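Local coordinates for Lin1909 protein (Listeria innocua, PDB 3FIJ) that is of unknown function but binds manganese and, as a class I glutamine amidotransferase-like protein of the peptidase C26 family, may hydrolyse gamma-glutamyl-gamma-aminobutyrate, at residues Lys4-Gly8 against Leu236-Lys241; Ala36-Val40 against Glu230-Leu236; Val101-Leu105 against Leu120-Leu125; Gln142-Arg146 against Asn175-Phe181; His154-Glu159 against Thr192-Ala196. All blocks are in the same frame, centred on the assembly; numbering follows the deposited sequence.

Interaction 1 of 5, residues Lys4-Gly8 against Leu236-Lys241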
# COMPACT_ATOMS: atom_id res chain seq x y z
N LYS A 4 36.48 -11.76 25.13
CA LYS A 4 35.33 -12.56 24.71
C LYS A 4 35.50 -13.45 23.49
O LYS A 4 36.24 -13.12 22.56
CB LYS A 4 34.12 -11.67 24.45
CG LYS A 4 33.87 -10.59 25.45
CD LYS A 4 32.65 -9.81 25.01
CE LYS A 4 32.39 -8.62 25.88
NZ LYS A 4 31.16 -7.96 25.41
N PRO A 5 34.79 -14.59 23.46
CA PRO A 5 34.87 -15.50 22.32
C PRO A 5 34.20 -14.82 21.13
O PRO A 5 33.15 -14.19 21.28
CB PRO A 5 34.05 -16.70 22.80
CG PRO A 5 34.15 -16.63 24.28
CD PRO A 5 34.00 -15.17 24.55
N VAL A 6 34.81 -14.92 19.95
CA VAL A 6 34.24 -14.32 18.75
C VAL A 6 33.30 -15.31 18.09
O VAL A 6 33.65 -16.47 17.88
CB VAL A 6 35.35 -13.91 17.74
CG1 VAL A 6 34.72 -13.46 16.44
CG2 VAL A 6 36.21 -12.79 18.31
N ILE A 7 32.09 -14.86 17.76
CA ILE A 7 31.11 -15.73 17.10
C ILE A 7 30.76 -15.20 15.71
O ILE A 7 30.21 -14.10 15.56
CB ILE A 7 29.79 -15.85 17.93
CG1 ILE A 7 30.08 -16.42 19.32
CG2 ILE A 7 28.81 -16.75 17.19
CD1 ILE A 7 30.63 -17.84 19.31
N GLY A 8 31.10 -15.98 14.69
CA GLY A 8 30.79 -15.59 13.33
C GLY A 8 29.33 -15.93 13.07
O GLY A 8 28.93 -17.09 13.16
N LEU A 236 26.72 -22.49 23.10
CA LEU A 236 27.59 -22.24 21.95
C LEU A 236 28.80 -21.40 22.37
O LEU A 236 29.93 -21.70 22.01
CB LEU A 236 26.84 -21.50 20.85
CG LEU A 236 27.76 -20.99 19.74
CD1 LEU A 236 28.41 -22.18 19.01
CD2 LEU A 236 26.97 -20.13 18.76
N VAL A 237 28.55 -20.34 23.14
CA VAL A 237 29.63 -19.47 23.59
C VAL A 237 30.53 -20.18 24.60
O VAL A 237 31.75 -20.03 24.54
CB VAL A 237 29.07 -18.16 24.20
CG1 VAL A 237 30.19 -17.40 24.93
CG2 VAL A 237 28.48 -17.29 23.09
N ASP A 238 29.94 -20.93 25.52
CA ASP A 238 30.73 -21.66 26.51
C ASP A 238 31.66 -22.63 25.80
O ASP A 238 32.85 -22.72 26.10
CB ASP A 238 29.83 -22.47 27.46
CG ASP A 238 29.10 -21.60 28.45
OD1 ASP A 238 29.53 -20.44 28.65
OD2 ASP A 238 28.10 -22.07 29.04
N GLU A 239 31.10 -23.35 24.84
CA GLU A 239 31.84 -24.33 24.08
C GLU A 239 32.92 -23.67 23.21
O GLU A 239 34.05 -24.14 23.16
CB GLU A 239 30.88 -25.14 23.22
CG GLU A 239 31.22 -26.62 23.10
CD GLU A 239 31.17 -27.36 24.43
OE1 GLU A 239 30.24 -27.11 25.24
OE2 GLU A 239 32.05 -28.20 24.67
N SER A 240 32.58 -22.57 22.54
CA SER A 240 33.59 -21.92 21.72
C SER A 240 34.69 -21.37 22.62
O SER A 240 35.80 -21.10 22.15
CB SER A 240 32.97 -20.80 20.86
OG SER A 240 32.59 -19.69 21.64
N LYS A 241 34.39 -21.22 23.90
CA LYS A 241 35.39 -20.72 24.84
C LYS A 241 36.36 -21.82 25.24
O LYS A 241 37.55 -21.58 25.41
CB LYS A 241 34.73 -20.13 26.09
CG LYS A 241 35.73 -19.41 26.99
CD LYS A 241 35.05 -18.45 27.96
CE LYS A 241 36.06 -17.50 28.59
NZ LYS A 241 35.42 -16.45 29.43

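Interaction 2 of 5, residues Ala36-Val40 against Glu230-Leu236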
# COMPACT_ATOMS: atom_id res chain seq x y z
N ALA A 36 21.23 -12.07 20.90
CA ALA A 36 21.41 -13.32 21.62
C ALA A 36 22.88 -13.55 21.99
O ALA A 36 23.20 -13.84 23.14
CB ALA A 36 20.90 -14.48 20.77
N ILE A 37 23.77 -13.42 21.02
CA ILE A 37 25.17 -13.63 21.29
C ILE A 37 25.71 -12.63 22.30
O ILE A 37 26.42 -12.99 23.23
CB ILE A 37 26.01 -13.55 19.99
CG1 ILE A 37 25.66 -14.71 19.07
CG2 ILE A 37 27.50 -13.52 20.33
CD1 ILE A 37 25.74 -16.06 19.72
N GLN A 38 25.36 -11.36 22.11
CA GLN A 38 25.83 -10.32 23.02
C GLN A 38 25.31 -10.50 24.44
O GLN A 38 26.05 -10.28 25.40
CB GLN A 38 25.45 -8.94 22.49
CG GLN A 38 26.34 -8.48 21.34
CD GLN A 38 25.81 -7.22 20.66
OE1 GLN A 38 26.50 -6.62 19.84
NE2 GLN A 38 24.59 -6.84 21.00
N LYS A 39 24.06 -10.92 24.58
CA LYS A 39 23.49 -11.13 25.90
C LYS A 39 24.24 -12.25 26.62
O LYS A 39 24.39 -12.22 27.83
CB LYS A 39 22.01 -11.50 25.78
CG LYS A 39 21.42 -12.25 26.98
CD LYS A 39 21.44 -11.43 28.27
CE LYS A 39 20.05 -10.91 28.63
NZ LYS A 39 19.06 -12.00 28.85
N VAL A 40 24.73 -13.22 25.86
CA VAL A 40 25.41 -14.37 26.42
C VAL A 40 26.93 -14.26 26.65
O VAL A 40 27.54 -15.17 27.20
CB VAL A 40 25.03 -15.61 25.57
CG1 VAL A 40 26.21 -16.49 25.32
CG2 VAL A 40 23.92 -16.36 26.28
N GLU A 230 17.80 -19.01 25.86
CA GLU A 230 19.06 -18.32 26.04
C GLU A 230 20.20 -19.30 26.32
O GLU A 230 21.33 -19.10 25.87
CB GLU A 230 18.96 -17.31 27.18
CG GLU A 230 20.23 -16.49 27.33
CD GLU A 230 20.16 -15.50 28.46
OE1 GLU A 230 19.13 -14.81 28.60
OE2 GLU A 230 21.16 -15.38 29.21
N GLN A 231 19.91 -20.37 27.06
CA GLN A 231 20.92 -21.38 27.36
C GLN A 231 21.54 -21.96 26.10
O GLN A 231 22.73 -22.32 26.08
CB GLN A 231 20.31 -22.51 28.18
CG GLN A 231 20.00 -22.17 29.62
CD GLN A 231 19.54 -23.40 30.39
OE1 GLN A 231 20.24 -24.43 30.43
NE2 GLN A 231 18.36 -23.31 30.99
N LEU A 232 20.74 -22.08 25.04
CA LEU A 232 21.26 -22.62 23.79
C LEU A 232 22.42 -21.77 23.30
O LEU A 232 23.48 -22.29 22.97
CB LEU A 232 20.15 -22.68 22.74
CG LEU A 232 19.29 -23.96 22.77
CD1 LEU A 232 18.87 -24.27 24.21
CD2 LEU A 232 18.09 -23.79 21.87
N PHE A 233 22.22 -20.46 23.25
CA PHE A 233 23.29 -19.59 22.79
C PHE A 233 24.44 -19.58 23.80
O PHE A 233 25.61 -19.43 23.41
CB PHE A 233 22.78 -18.17 22.57
CG PHE A 233 21.69 -18.07 21.54
CD1 PHE A 233 20.35 -18.11 21.91
CD2 PHE A 233 22.01 -17.95 20.18
CE1 PHE A 233 19.35 -18.04 20.96
CE2 PHE A 233 21.01 -17.88 19.22
CZ PHE A 233 19.67 -17.92 19.61
N GLN A 234 24.11 -19.74 25.08
CA GLN A 234 25.12 -19.75 26.13
C GLN A 234 26.05 -20.93 25.90
O GLN A 234 27.28 -20.80 25.99
CB GLN A 234 24.47 -19.87 27.51
CG GLN A 234 25.45 -19.76 28.67
CD GLN A 234 26.20 -18.44 28.69
OE1 GLN A 234 25.60 -17.37 28.86
NE2 GLN A 234 27.51 -18.50 28.50
N ALA A 235 25.46 -22.08 25.60
CA ALA A 235 26.22 -23.30 25.35
C ALA A 235 27.20 -23.09 24.19
O ALA A 235 28.36 -23.46 24.27
CB ALA A 235 25.28 -24.46 25.05
N LEU A 236 26.72 -22.49 23.10
CA LEU A 236 27.59 -22.24 21.95
C LEU A 236 28.80 -21.40 22.37
O LEU A 236 29.93 -21.70 22.01
CB LEU A 236 26.84 -21.50 20.85
CG LEU A 236 27.76 -20.99 19.74
CD1 LEU A 236 28.41 -22.18 19.01
CD2 LEU A 236 26.97 -20.13 18.76

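Interaction 3 of 5, residues Val101-Leu105 against Leu120-Leu125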
# COMPACT_ATOMS: atom_id res chain seq x y z
N VAL A 101 30.92 -24.52 7.22
CA VAL A 101 30.82 -25.64 8.16
C VAL A 101 31.99 -26.60 8.00
O VAL A 101 32.53 -27.11 8.98
CB VAL A 101 29.47 -26.43 8.04
CG1 VAL A 101 28.32 -25.47 7.76
CG2 VAL A 101 29.57 -27.51 7.01
N ARG A 102 32.41 -26.84 6.76
CA ARG A 102 33.54 -27.73 6.51
C ARG A 102 34.82 -27.16 7.13
O ARG A 102 35.57 -27.87 7.79
CB ARG A 102 33.72 -27.95 5.00
CG ARG A 102 32.60 -28.81 4.43
CD ARG A 102 32.58 -28.92 2.90
NE ARG A 102 31.47 -29.78 2.48
CZ ARG A 102 31.14 -30.03 1.22
NH1 ARG A 102 31.84 -29.48 0.22
NH2 ARG A 102 30.11 -30.81 0.95
N ALA A 103 35.05 -25.86 6.94
CA ALA A 103 36.22 -25.21 7.51
C ALA A 103 36.12 -25.20 9.04
O ALA A 103 37.12 -25.34 9.73
CB ALA A 103 36.35 -23.78 6.98
N ALA A 104 34.90 -25.04 9.55
CA ALA A 104 34.65 -25.02 11.00
C ALA A 104 34.86 -26.41 11.59
O ALA A 104 35.39 -26.56 12.68
CB ALA A 104 33.22 -24.54 11.27
N LEU A 105 34.42 -27.42 10.86
CA LEU A 105 34.60 -28.79 11.30
C LEU A 105 36.09 -29.09 11.33
O LEU A 105 36.60 -29.65 12.30
CB LEU A 105 33.87 -29.75 10.35
CG LEU A 105 32.36 -29.82 10.58
CD1 LEU A 105 31.68 -30.59 9.47
CD2 LEU A 105 32.09 -30.48 11.94
N LEU A 120 20.96 -26.68 6.27
CA LEU A 120 22.13 -26.49 5.43
C LEU A 120 23.23 -27.47 5.87
O LEU A 120 23.95 -28.02 5.04
CB LEU A 120 22.64 -25.05 5.53
CG LEU A 120 23.87 -24.82 4.65
CD1 LEU A 120 23.73 -23.51 3.95
CD2 LEU A 120 25.14 -24.88 5.49
N VAL A 121 23.35 -27.69 7.17
CA VAL A 121 24.35 -28.63 7.67
C VAL A 121 24.01 -30.03 7.11
O VAL A 121 24.86 -30.69 6.51
CB VAL A 121 24.34 -28.64 9.21
CG1 VAL A 121 25.14 -29.82 9.76
CG2 VAL A 121 24.92 -27.34 9.71
N ASN A 122 22.77 -30.46 7.28
CA ASN A 122 22.34 -31.76 6.80
C ASN A 122 22.71 -31.96 5.31
O ASN A 122 23.28 -32.99 4.94
CB ASN A 122 20.83 -31.91 7.01
CG ASN A 122 20.34 -33.33 6.81
OD1 ASN A 122 19.66 -33.64 5.82
ND2 ASN A 122 20.70 -34.22 7.73
N VAL A 123 22.41 -30.96 4.48
CA VAL A 123 22.72 -31.02 3.06
C VAL A 123 24.23 -31.06 2.83
O VAL A 123 24.73 -31.90 2.08
CB VAL A 123 22.14 -29.78 2.31
CG1 VAL A 123 22.61 -29.78 0.85
CG2 VAL A 123 20.61 -29.80 2.39
N ALA A 124 24.96 -30.16 3.48
CA ALA A 124 26.41 -30.09 3.33
C ALA A 124 27.09 -31.44 3.49
O ALA A 124 28.04 -31.75 2.78
CB ALA A 124 27.00 -29.11 4.33
N LEU A 125 26.58 -32.25 4.42
CA LEU A 125 27.16 -33.56 4.70
C LEU A 125 26.48 -34.76 4.02
O LEU A 125 26.73 -35.90 4.39
CB LEU A 125 27.23 -33.78 6.22
CG LEU A 125 28.34 -33.05 6.99
CD1 LEU A 125 29.69 -33.56 6.55
CD2 LEU A 125 28.26 -31.54 6.76

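Interaction 4 of 5, residues Gln142-Arg146 against Asn175-Phe181. With MN (manganese (II) ion), chain I.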
# COMPACT_ATOMS: atom_id res chain seq x y z
N GLN A 142 1.23 -27.81 11.75
CA GLN A 142 1.59 -26.52 11.19
C GLN A 142 3.02 -26.19 11.60
O GLN A 142 3.37 -26.29 12.78
CB GLN A 142 0.68 -25.41 11.71
CG GLN A 142 0.91 -24.09 10.97
CD GLN A 142 -0.02 -22.99 11.42
OE1 GLN A 142 0.19 -22.38 12.48
NE2 GLN A 142 -1.05 -22.73 10.63
N HIS A 143 3.84 -25.81 10.62
CA HIS A 143 5.22 -25.45 10.93
C HIS A 143 5.53 -24.01 10.56
O HIS A 143 6.64 -23.53 10.79
CB HIS A 143 6.18 -26.45 10.27
CG HIS A 143 6.28 -27.74 11.02
ND1 HIS A 143 7.17 -27.93 12.06
CD2 HIS A 143 5.54 -28.87 10.95
CE1 HIS A 143 6.97 -29.12 12.60
NE2 HIS A 143 5.98 -29.71 11.95
N LEU A 144 4.55 -23.33 9.98
CA LEU A 144 4.67 -21.91 9.67
C LEU A 144 3.60 -21.32 10.57
O LEU A 144 2.48 -21.07 10.13
CB LEU A 144 4.36 -21.62 8.20
CG LEU A 144 4.51 -20.13 7.85
CD1 LEU A 144 5.88 -19.63 8.29
CD2 LEU A 144 4.32 -19.92 6.35
N GLN A 145 3.95 -21.14 11.84
CA GLN A 145 3.02 -20.64 12.84
C GLN A 145 2.53 -19.23 12.58
O GLN A 145 3.26 -18.39 12.06
CB GLN A 145 3.67 -20.72 14.23
CG GLN A 145 4.75 -19.70 14.47
CD GLN A 145 5.42 -19.86 15.84
OE1 GLN A 145 5.95 -20.92 16.16
NE2 GLN A 145 5.39 -18.80 16.64
N ARG A 146 1.28 -18.97 12.95
CA ARG A 146 0.69 -17.66 12.79
C ARG A 146 0.75 -16.96 14.14
O ARG A 146 0.66 -15.74 14.22
CB ARG A 146 -0.76 -17.78 12.30
CG ARG A 146 -0.89 -18.33 10.89
CD ARG A 146 0.09 -17.61 9.96
NE ARG A 146 0.12 -18.16 8.60
CZ ARG A 146 1.07 -17.89 7.71
NH1 ARG A 146 2.08 -17.08 8.03
NH2 ARG A 146 1.01 -18.43 6.49
N ASN A 175 8.88 -22.60 18.83
CA ASN A 175 8.27 -21.93 17.68
C ASN A 175 8.59 -22.61 16.34
O ASN A 175 9.37 -23.56 16.30
CB ASN A 175 8.63 -20.44 17.63
CG ASN A 175 10.13 -20.18 17.57
OD1 ASN A 175 10.95 -21.10 17.55
ND2 ASN A 175 10.49 -18.90 17.53
N SER A 176 7.97 -22.13 15.26
CA SER A 176 8.18 -22.74 13.95
C SER A 176 7.90 -21.76 12.81
O SER A 176 6.81 -21.20 12.71
CB SER A 176 7.28 -23.98 13.85
OG SER A 176 7.65 -24.82 12.77
N LEU A 177 8.89 -21.57 11.95
CA LEU A 177 8.78 -20.66 10.80
C LEU A 177 9.42 -21.30 9.57
O LEU A 177 10.30 -20.70 8.95
CB LEU A 177 9.49 -19.33 11.09
CG LEU A 177 8.87 -18.35 12.08
CD1 LEU A 177 7.42 -18.09 11.69
CD2 LEU A 177 8.94 -18.90 13.48
N HIS A 178 8.98 -22.49 9.21
CA HIS A 178 9.56 -23.17 8.06
C HIS A 178 8.55 -23.99 7.28
O HIS A 178 7.50 -24.37 7.80
CB HIS A 178 10.74 -24.04 8.52
CG HIS A 178 10.36 -25.11 9.51
ND1 HIS A 178 10.03 -26.39 9.14
CD2 HIS A 178 10.24 -25.06 10.86
CE1 HIS A 178 9.73 -27.10 10.22
NE2 HIS A 178 9.85 -26.32 11.27
N HIS A 179 8.87 -24.23 6.01
CA HIS A 179 7.99 -25.03 5.16
C HIS A 179 8.78 -26.19 4.55
O HIS A 179 8.24 -26.96 3.76
CB HIS A 179 7.32 -24.17 4.07
CG HIS A 179 8.16 -23.98 2.85
ND1 HIS A 179 9.28 -23.18 2.83
CD2 HIS A 179 8.04 -24.50 1.60
CE1 HIS A 179 9.83 -23.22 1.62
NE2 HIS A 179 9.09 -24.01 0.86
N GLN A 180 10.05 -26.32 4.93
CA GLN A 180 10.87 -27.43 4.44
C GLN A 180 11.33 -28.26 5.63
O GLN A 180 11.36 -27.76 6.77
CB GLN A 180 12.09 -26.91 3.67
CG GLN A 180 11.77 -26.08 2.44
CD GLN A 180 12.88 -26.13 1.40
OE1 GLN A 180 14.06 -26.08 1.75
NE2 GLN A 180 12.51 -26.23 0.13
N PHE A 181 11.68 -29.52 5.39
CA PHE A 181 12.13 -30.41 6.46
C PHE A 181 13.26 -31.34 6.03
O PHE A 181 13.46 -31.59 4.84
CB PHE A 181 11.02 -31.34 6.94
CG PHE A 181 9.73 -30.65 7.25
CD1 PHE A 181 8.88 -30.26 6.23
CD2 PHE A 181 9.36 -30.43 8.57
CE1 PHE A 181 7.66 -29.66 6.51
CE2 PHE A 181 8.14 -29.82 8.87
CZ PHE A 181 7.29 -29.43 7.84
MN MN I . 8.61 -26.79 13.20
O HOH W 1 10.07 -25.45 14.30

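Interaction 5 of 5, residues His154-Glu159 against Thr192-Ala196. With MN (manganese (II) ion), chain I.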
# COMPACT_ATOMS: atom_id res chain seq x y z
N HIS A 154 4.40 -25.59 18.70
CA HIS A 154 4.25 -27.04 18.68
C HIS A 154 5.18 -27.69 19.70
O HIS A 154 6.30 -27.22 19.93
CB HIS A 154 4.48 -27.62 17.25
CG HIS A 154 5.80 -27.26 16.62
ND1 HIS A 154 6.99 -27.20 17.31
CD2 HIS A 154 6.12 -27.04 15.31
CE1 HIS A 154 7.98 -26.96 16.47
NE2 HIS A 154 7.48 -26.86 15.25
N THR A 155 4.69 -28.76 20.33
CA THR A 155 5.48 -29.46 21.35
C THR A 155 6.41 -30.54 20.80
O THR A 155 6.03 -31.34 19.95
CB THR A 155 4.55 -30.05 22.48
OG1 THR A 155 4.80 -31.45 22.65
CG2 THR A 155 3.09 -29.80 22.18
N ILE A 156 7.64 -30.56 21.29
CA ILE A 156 8.63 -31.51 20.84
C ILE A 156 9.07 -32.52 21.89
O ILE A 156 9.23 -32.18 23.06
CB ILE A 156 9.89 -30.78 20.35
CG1 ILE A 156 10.44 -29.89 21.47
CG2 ILE A 156 9.57 -29.99 19.10
CD1 ILE A 156 11.72 -29.14 21.14
N ASP A 157 9.27 -33.76 21.45
CA ASP A 157 9.72 -34.84 22.32
C ASP A 157 11.24 -34.76 22.25
O ASP A 157 11.82 -34.72 21.16
CB ASP A 157 9.24 -36.18 21.78
CG ASP A 157 7.74 -36.25 21.66
OD1 ASP A 157 7.05 -36.28 22.69
OD2 ASP A 157 7.24 -36.28 20.51
N ILE A 158 11.88 -34.73 23.41
CA ILE A 158 13.33 -34.60 23.47
C ILE A 158 14.02 -35.89 23.89
O ILE A 158 13.56 -36.58 24.79
CB ILE A 158 13.72 -33.48 24.44
CG1 ILE A 158 13.07 -32.16 23.98
CG2 ILE A 158 15.23 -33.33 24.51
CD1 ILE A 158 13.35 -30.97 24.88
N GLU A 159 15.12 -36.20 23.23
CA GLU A 159 15.91 -37.38 23.55
C GLU A 159 16.58 -37.09 24.90
O GLU A 159 17.48 -36.26 24.97
CB GLU A 159 16.96 -37.60 22.46
CG GLU A 159 17.90 -38.75 22.70
CD GLU A 159 17.15 -40.03 23.00
OE1 GLU A 159 16.24 -40.37 22.21
OE2 GLU A 159 17.46 -40.68 24.03
N THR A 192 17.43 -35.60 17.73
CA THR A 192 17.19 -35.58 19.17
C THR A 192 15.88 -34.91 19.56
O THR A 192 15.53 -34.86 20.73
CB THR A 192 18.33 -34.88 19.93
OG1 THR A 192 18.56 -33.58 19.37
CG2 THR A 192 19.59 -35.71 19.85
N ALA A 193 15.15 -34.41 18.57
CA ALA A 193 13.87 -33.76 18.81
C ALA A 193 12.94 -33.88 17.61
O ALA A 193 13.37 -33.77 16.46
CB ALA A 193 14.08 -32.30 19.16
N ARG A 194 11.66 -34.11 17.89
CA ARG A 194 10.63 -34.24 16.86
C ARG A 194 9.30 -33.70 17.40
O ARG A 194 9.09 -33.64 18.62
CB ARG A 194 10.39 -35.71 16.50
CG ARG A 194 11.46 -36.41 15.70
CD ARG A 194 11.10 -37.89 15.56
NE ARG A 194 12.26 -38.71 15.19
CZ ARG A 194 12.75 -38.80 13.96
NH1 ARG A 194 12.19 -38.12 12.97
NH2 ARG A 194 13.81 -39.57 13.72
N THR A 195 8.42 -33.31 16.49
CA THR A 195 7.08 -32.86 16.87
C THR A 195 6.20 -34.10 16.72
O THR A 195 6.58 -35.05 16.01
CB THR A 195 6.54 -31.76 15.94
OG1 THR A 195 7.05 -31.97 14.63
CG2 THR A 195 6.92 -30.37 16.46
N ALA A 196 5.04 -34.10 17.36
CA ALA A 196 4.12 -35.24 17.33
C ALA A 196 3.86 -35.85 15.96
O ALA A 196 3.35 -36.97 15.86
CB ALA A 196 2.80 -34.86 17.99
MN MN I . 8.61 -26.79 13.20
O HOH W 2 4.16 -31.46 18.09
O HOH W 1 10.07 -25.45 14.30

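Interaction 1 of 5, residues Lys4-Gly8 against Leu236-Lys241
Pro-5 and Ile-7, both turned to the helix, take up the same hydroxyl: Ser-240 OG lies 3.5 Å from Pro-5 CB and 3.6 Å from Ile-7 CD1. These are plain van der Waals contacts, because the hydroxyl spends its proton on the helix itself, donating to Val-237 O at 3.0 Å. A chi1 of 71°, which sets OG between the backbone N and the carbonyl carbon of Ser-240, swings it back to that oxygen. Val-237 spans Pro-5 and Ile-7, its CG1 lying 4.1 Å from Pro-5 CG and its CG2 4.2 Å from Ile-7 CG1. Lys-241 adds the root of its chain to the same proline ring carbon, CB to Pro-5 CG at 4.0 Å. Ile-7 CG2 meets Leu-236 CD2 tip to tip at 4.2 Å. Further out, backbone bonds from Ile-7 to Phe-43 and Ile-45 hold the strand in the sheet, while Leu-66 of the next strand touches both Ile-7 and Leu-236. No hydrogen bond joins 4-8 to 236-241; the axes of 6-8 and 236-241 pass 9.5 Å apart at 117°. This is the apolar packing of a C-terminal helix on the parallel part of an alpha/beta sheet, as in class I glutamine amidotransferase folds.

Interaction 2 of 5, residues Ala36-Val40 against Glu230-Leu236
Val-40 packs against the backbone of 230-236, and its branches divide the work. From CB, 3.8 Å from Gln-234 OE1, the side chain forks. CG1 settles on the main chain, 3.5 Å from Gln-234 CA and close to Phe-233 O. The other methyl, CG2, fits among the side chains of three residues, lying 3.2 Å from Gln-234 OE1 and also meeting Glu-230 CG and, more loosely, Phe-233 CB. The amide nitrogen of Gln-234 is engaged along its own helix, bonded to Asp-238 OD1.

One turn back, Ala-36 CB sits squarely over a face of the Phe-233 ring, 3.5 Å from the centroid and 4° off the ring normal. This CH-pi contact places the methyl almost equally far from all six ring carbons. Ile-37 CD1 approaches the same ring obliquely, 4.2 Å from CD2 of Phe-233.

At the outer end Lys-39 NZ donates to Glu-230 OE1 at 2.8 Å, a salt bridge in which the amine arrives from above the carboxylate plane. The lysine is bent at chi2, chi3 and chi4 to bring NZ round to the carboxylate, and its CG also lies near that group, whereas Glu-230 runs out straight beyond CG.

The axes of 36-40 and 230-236 cross at -72° and come within 9.0 Å. Beneath this pair lies the central sheet: Ile-37 packs on Ile-7 and Ile-9 of strand 6-10, and Phe-233 reaches strand 111-114, touching Ile-114 and meeting the Phe-112 ring edge-to-face.

Interaction 3 of 5, residues Val101-Leu105 against Leu120-Leu125
Two helices on either side of strand 111-114 in sequence, 91-106 and 116-124, meet here on one face of the alpha/beta sheet, and Val-101 supplies most of the apolar contact. Its two methyls part company: CG1 goes to Leu-120 CD2 at 4.0 Å and to Val-121 CG2 at 4.3 Å, while CG2 lies 4.0 Å from Ala-124 CB and also reaches Leu-125 CD2. The small Ala-124 thus faces a branched valine, with Leu-120 and Leu-125 closing around it from the two ends of their segment. Leu-105, a turn beyond Val-101, adds a looser touch through CD1 to the same Leu-125 methyl.

One polar bond spans the gap. Arg-102 is stretched out from CG to NE, and this length carries its NH2 to the carbonyl oxygen of Ala-124 at 2.9 Å. The N-H...O angle is 160°, and the oxygen lies at the guanidinium edge, near its plane; the donor in turn sits in the carbonyl plane. Since Ala-124 is the last residue of its helix, the arginine probably also favours the negative end of the helix dipole.

The axes of 101-105 and 120-124 cross at -80° and stay 11.6 Å apart, leaving side chains rather than backbones to bridge the two segments. Toward the sheet, Val-101 and Val-121 both touch Leu-67 of strand 64-67, while Leu-105 and Val-121 rest on Ile-111 and Ala-113 of strand 111-114, respectively.

Interaction 4 of 5, residues Gln142-Arg146 against Asn175-Phe181
The His-143 ring takes Phe-181 on one face, with CE2 over its centre in an edge-to-face (T-shaped) pair whose planes stand at 87°; Ser-176 OG lies near its plane at the edge. The His-178 ring carries His-143 CB over one face, 3.9 Å from the centroid, and is oblique to the His-143 ring. Together the three rings form an aromatic cluster beside a manganese site.

His-143 ND1 binds the metal at 2.2 Å, as does Ser-176 OG, and His-178 NE2 does so at 2.3 Å. The other ring nitrogen of His-143, NE2, has Asp-197 as its polar partner. His-154, Glu-201 and a water complete six ligands; the water also donates to Asn-175 O. His-178 has its second ring nitrogen occupied too, ND1 donating to Gln-180 O, which helps fix the ring's rotation.

Behind the ligands, the carbonyl of His-143 holds the two loops together. Its oxygen accepts from Ser-176 OG at 2.6 Å and from His-178 N at 3.0 Å, the donors arriving from opposite faces of the carbonyl plane. Ser-176 OG would thus give its proton to that carbonyl while offering oxygen to the metal. A single beta bridge pairs Leu-144 with Leu-177.

Gln-145 also holds Ser-176, its N donating to Ser-176 O. With chi1 at 73° and the chain extended beyond CG, its amide reaches across to the other loop, placing OE1, also bonded to Ser-153 OG, next to Ser-176 N and 3.1 Å from Asn-175 CB.

Interaction 5 of 5, residues His154-Glu159 against Thr192-Ala196
Asp-157 N donates to Arg-194 O at 2.8 Å, nearly along the C=O axis, and this is the firm bond of an antiparallel hydrogen-bonded pair in the mixed sheet; the return bond from Arg-194 N to Asp-157 O is weak. Further along, Glu-159 N donates to Thr-192 O at 2.9 Å, flanking the non-hydrogen-bonded pair of Ile-158 and Ala-193. Close CA-H...O contacts fill in between, such as Ala-193 CA to Asp-157 O at 3.3 Å. Thr-192 and Ala-193 both face Ala-202 on the next strand, a classic beta bulge.

Toward the other end a water links the two segments, donating to Thr-155 O at 2.6 Å and accepting from Ala-196 N.

The side chains of Ile-156, Ile-158, Ala-193 and Thr-195 share one face of the sheet. Ile-156 CD1 approaches Ala-193 CB, and its CG2 lies 3.8 Å from Thr-195 CG2. On the other face are Asp-157 and Arg-194, whose charged ends turn to other partners: Asp-157 makes a salt bridge with Lys-171, and Arg-194 NH1 bonds to Gly-198 O.

His-154 brings the strand to the metal, its NE2 binding manganese at 2.3 Å. A chi1 of 55°, setting CG between the backbone N and the carbonyl carbon, brings a face of the imidazole against the methyl of Thr-195. Thr-195 OG1 bonds to Asp-197, while CG2 lies over the ring's face in a CH-pi contact, 3.3 Å from the centroid and 14° off the normal.

Interactions 1 and 2 are one continuous packing layer: both use helix 227-241, share Leu-236, and have centres about 9 Å apart, with Ile-7 CG1 4.0 Å from Ile-37 CG2. Interactions 4 and 5 form the second pair. Their segments alternate along the chain, so the two loops and a strand bring His-143, Ser-176, His-178 and His-154 to one manganese ion, where Glu-201 is the fifth protein ligand, with His-143 CE1 3.5 Å from Thr-195 OG1. Interaction 3 stands alone between helices, its centre about 18 Å from that of interaction 1 and about 23 Å from that of interaction 4. Interactions 1 and 4 lie on opposite sides of the chain's centre, about 28 Å apart centre to centre.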